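Local coordinates for amine Dehydrogenase (Pseudomonas putida, PDB 1JMX), which is probably the beta-propeller subunit of a quinohemoprotein amine dehydrogenase, a multi-subunit enzyme that oxidises primary amines and passes the electrons on through heme c, at residues 180-185 with 245-250. Residues are numbered along the deposited sequence; the frame is centred on the assembly and turned at random.
Sequences VALPLR and THTQEF
Ala-181 meets Thr-245 with its backbone: the carbonyl O of Ala-181 lies 4.0 Å from CG2 of Thr-245 and 4.1 Å from OG1 of the same threonine, which is van der Waals contact with the methyl and too long for a bond to the hydroxyl. The chain turns a corner here. Ala-181 and Leu-182 both pair with Ile-168 in a classic beta bulge, and Leu-182 comes out of it aimed at the strand 245-250. Its CG stands anti to the backbone N (chi1 -164°), and the two methyls of the fork divide between two threonines on one face of that strand, CD1 going mainly to Thr-245 and CD2 to Thr-247. The side chains of Leu-182 and Thr-245 run alongside each other, pointing opposite ways, with CD1 3.8 Å from CB of Thr-245, while CD2 meets CG2 of Thr-247 end to end at 4.0 Å. Both threonines have the same rotamer, which puts CG2 beside the backbone N; Thr-247 offers the leucine this methyl, whereas Thr-245 presents mainly CB, its CG2 touching both CD1 of Leu-182 and the Ala-181 carbonyl O. The fold is a seven-bladed beta-propeller, and this contact joins neighbouring blades: strand 178-182 lies at the edge of one four-stranded sheet, and 245-250 is an edge strand of the next. Leu-182 is buried in the seam, resting also on Ile-168 of its own blade and on Leu-236 of the other. Two residues on, Leu-184 packs against the same pair, its backbone N hydrogen-bonded to OD1 of Asp-167. The chain then leads away from the strand to Arg-185, whose NH1 makes a salt bridge to Asp-143 of a neighbouring subunit.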
loop_
_atom_site.group_PDB
_atom_site.type_symbol
_atom_site.label_atom_id
_atom_site.label_comp_id
_atom_site.label_asym_id
_atom_site.label_seq_id
_atom_site.Cartn_x
_atom_site.Cartn_y
_atom_site.Cartn_z
ATOM N N VAL B 180 20.818 -25.451 14.726
ATOM C CA VAL B 180 19.635 -24.749 15.212
ATOM C C VAL B 180 19.685 -24.685 16.734
ATOM O O VAL B 180 19.714 -25.712 17.405
ATOM C CB VAL B 180 18.321 -25.442 14.776
ATOM C CG1 VAL B 180 17.117 -24.724 15.383
ATOM C CG2 VAL B 180 18.215 -25.457 13.261
ATOM N N ALA B 181 19.754 -23.473 17.267
ATOM C CA ALA B 181 19.792 -23.273 18.706
ATOM C C ALA B 181 18.378 -23.233 19.285
ATOM O O ALA B 181 18.136 -23.665 20.420
ATOM C CB ALA B 181 20.533 -21.982 19.036
ATOM N N LEU B 182 17.438 -22.750 18.478
ATOM C CA LEU B 182 16.063 -22.627 18.915
ATOM C C LEU B 182 15.166 -22.621 17.684
ATOM O O LEU B 182 15.183 -21.677 16.897
ATOM C CB LEU B 182 15.921 -21.327 19.723
ATOM C CG LEU B 182 14.750 -20.987 20.659
ATOM C CD1 LEU B 182 15.159 -19.809 21.527
ATOM C CD2 LEU B 182 13.482 -20.650 19.889
ATOM N N PRO B 183 14.406 -23.706 17.474
ATOM C CA PRO B 183 13.504 -23.809 16.323
ATOM C C PRO B 183 12.282 -22.904 16.426
ATOM O O PRO B 183 11.618 -22.852 17.460
ATOM C CB PRO B 183 13.113 -25.288 16.331
ATOM C CG PRO B 183 13.138 -25.633 17.773
ATOM C CD PRO B 183 14.407 -24.960 18.248
ATOM N N LEU B 184 12.068 -22.109 15.384
ATOM C CA LEU B 184 10.923 -21.211 15.305
ATOM C C LEU B 184 10.040 -21.741 14.188
ATOM O O LEU B 184 9.026 -22.392 14.448
ATOM C CB LEU B 184 11.363 -19.774 15.007
ATOM C CG LEU B 184 12.127 -19.037 16.106
ATOM C CD1 LEU B 184 12.590 -17.698 15.589
ATOM C CD2 LEU B 184 11.234 -18.862 17.329
ATOM N N ARG B 185 10.475 -21.550 12.947
ATOM C CA ARG B 185 9.704 -22.035 11.819
ATOM C C ARG B 185 9.554 -23.550 11.877
ATOM O O ARG B 185 8.488 -24.091 11.576
ATOM C CB ARG B 185 10.331 -21.635 10.486
ATOM C CG ARG B 185 9.363 -21.883 9.334
ATOM C CD ARG B 185 9.924 -21.523 7.994
ATOM N NE ARG B 185 10.218 -20.103 7.868
ATOM C CZ ARG B 185 10.693 -19.557 6.756
ATOM N NH1 ARG B 185 10.912 -20.315 5.693
ATOM N NH2 ARG B 185 10.989 -18.268 6.712
ATOM N N THR B 245 18.653 -21.232 26.349
ATOM C CA THR B 245 17.524 -20.651 25.629
ATOM C C THR B 245 16.209 -20.806 26.407
ATOM O O THR B 245 16.047 -21.750 27.185
ATOM C CB THR B 245 17.385 -21.277 24.229
ATOM O OG1 THR B 245 17.255 -22.699 24.350
ATOM C CG2 THR B 245 18.605 -20.944 23.376
ATOM N N HIS B 246 15.279 -19.878 26.191
ATOM C CA HIS B 246 13.987 -19.896 26.874
ATOM C C HIS B 246 12.859 -19.239 26.073
ATOM O O HIS B 246 13.050 -18.216 25.429
ATOM C CB HIS B 246 14.132 -19.237 28.260
ATOM C CG HIS B 246 12.874 -18.617 28.797
ATOM N ND1 HIS B 246 12.052 -19.259 29.704
ATOM C CD2 HIS B 246 12.338 -17.383 28.615
ATOM C CE1 HIS B 246 11.072 -18.447 30.062
ATOM N NE2 HIS B 246 11.220 -17.303 29.416
ATOM N N THR B 247 11.684 -19.861 26.111
ATOM C CA THR B 247 10.502 -19.344 25.435
ATOM C C THR B 247 9.317 -19.534 26.371
ATOM O O THR B 247 9.303 -20.464 27.184
ATOM C CB THR B 247 10.178 -20.110 24.142
ATOM O OG1 THR B 247 9.775 -21.444 24.472
ATOM C CG2 THR B 247 11.376 -20.144 23.204
ATOM N N GLN B 248 8.327 -18.654 26.262
ATOM C CA GLN B 248 7.139 -18.762 27.088
ATOM C C GLN B 248 6.107 -17.690 26.772
ATOM O O GLN B 248 6.444 -16.506 26.675
ATOM C CB GLN B 248 7.502 -18.723 28.576
ATOM C CG GLN B 248 7.468 -17.361 29.237
ATOM C CD GLN B 248 6.797 -17.435 30.593
ATOM O OE1 GLN B 248 7.405 -17.872 31.577
ATOM N NE2 GLN B 248 5.520 -17.058 30.645
ATOM N N GLU B 249 4.858 -18.112 26.590
ATOM C CA GLU B 249 3.770 -17.177 26.312
ATOM C C GLU B 249 3.391 -16.483 27.622
ATOM O O GLU B 249 3.337 -17.127 28.675
ATOM C CB GLU B 249 2.569 -17.908 25.719
ATOM C CG GLU B 249 2.834 -18.527 24.359
ATOM C CD GLU B 249 3.754 -19.730 24.424
ATOM O OE1 GLU B 249 3.597 -20.556 25.349
ATOM O OE2 GLU B 249 4.628 -19.866 23.547
ATOM N N PHE B 250 3.154 -15.173 27.566
ATOM C CA PHE B 250 2.819 -14.411 28.771
ATOM C C PHE B 250 1.490 -13.651 28.760
ATOM O O PHE B 250 1.226 -12.851 29.658
ATOM C CB PHE B 250 3.960 -13.441 29.117
ATOM C CG PHE B 250 4.236 -12.411 28.053
ATOM C CD1 PHE B 250 3.600 -11.171 28.083
ATOM C CD2 PHE B 250 5.149 -12.669 27.034
ATOM C CE1 PHE B 250 3.870 -10.204 27.117
ATOM C CE2 PHE B 250 5.426 -11.704 26.060
ATOM C CZ PHE B 250 4.785 -10.472 26.104
#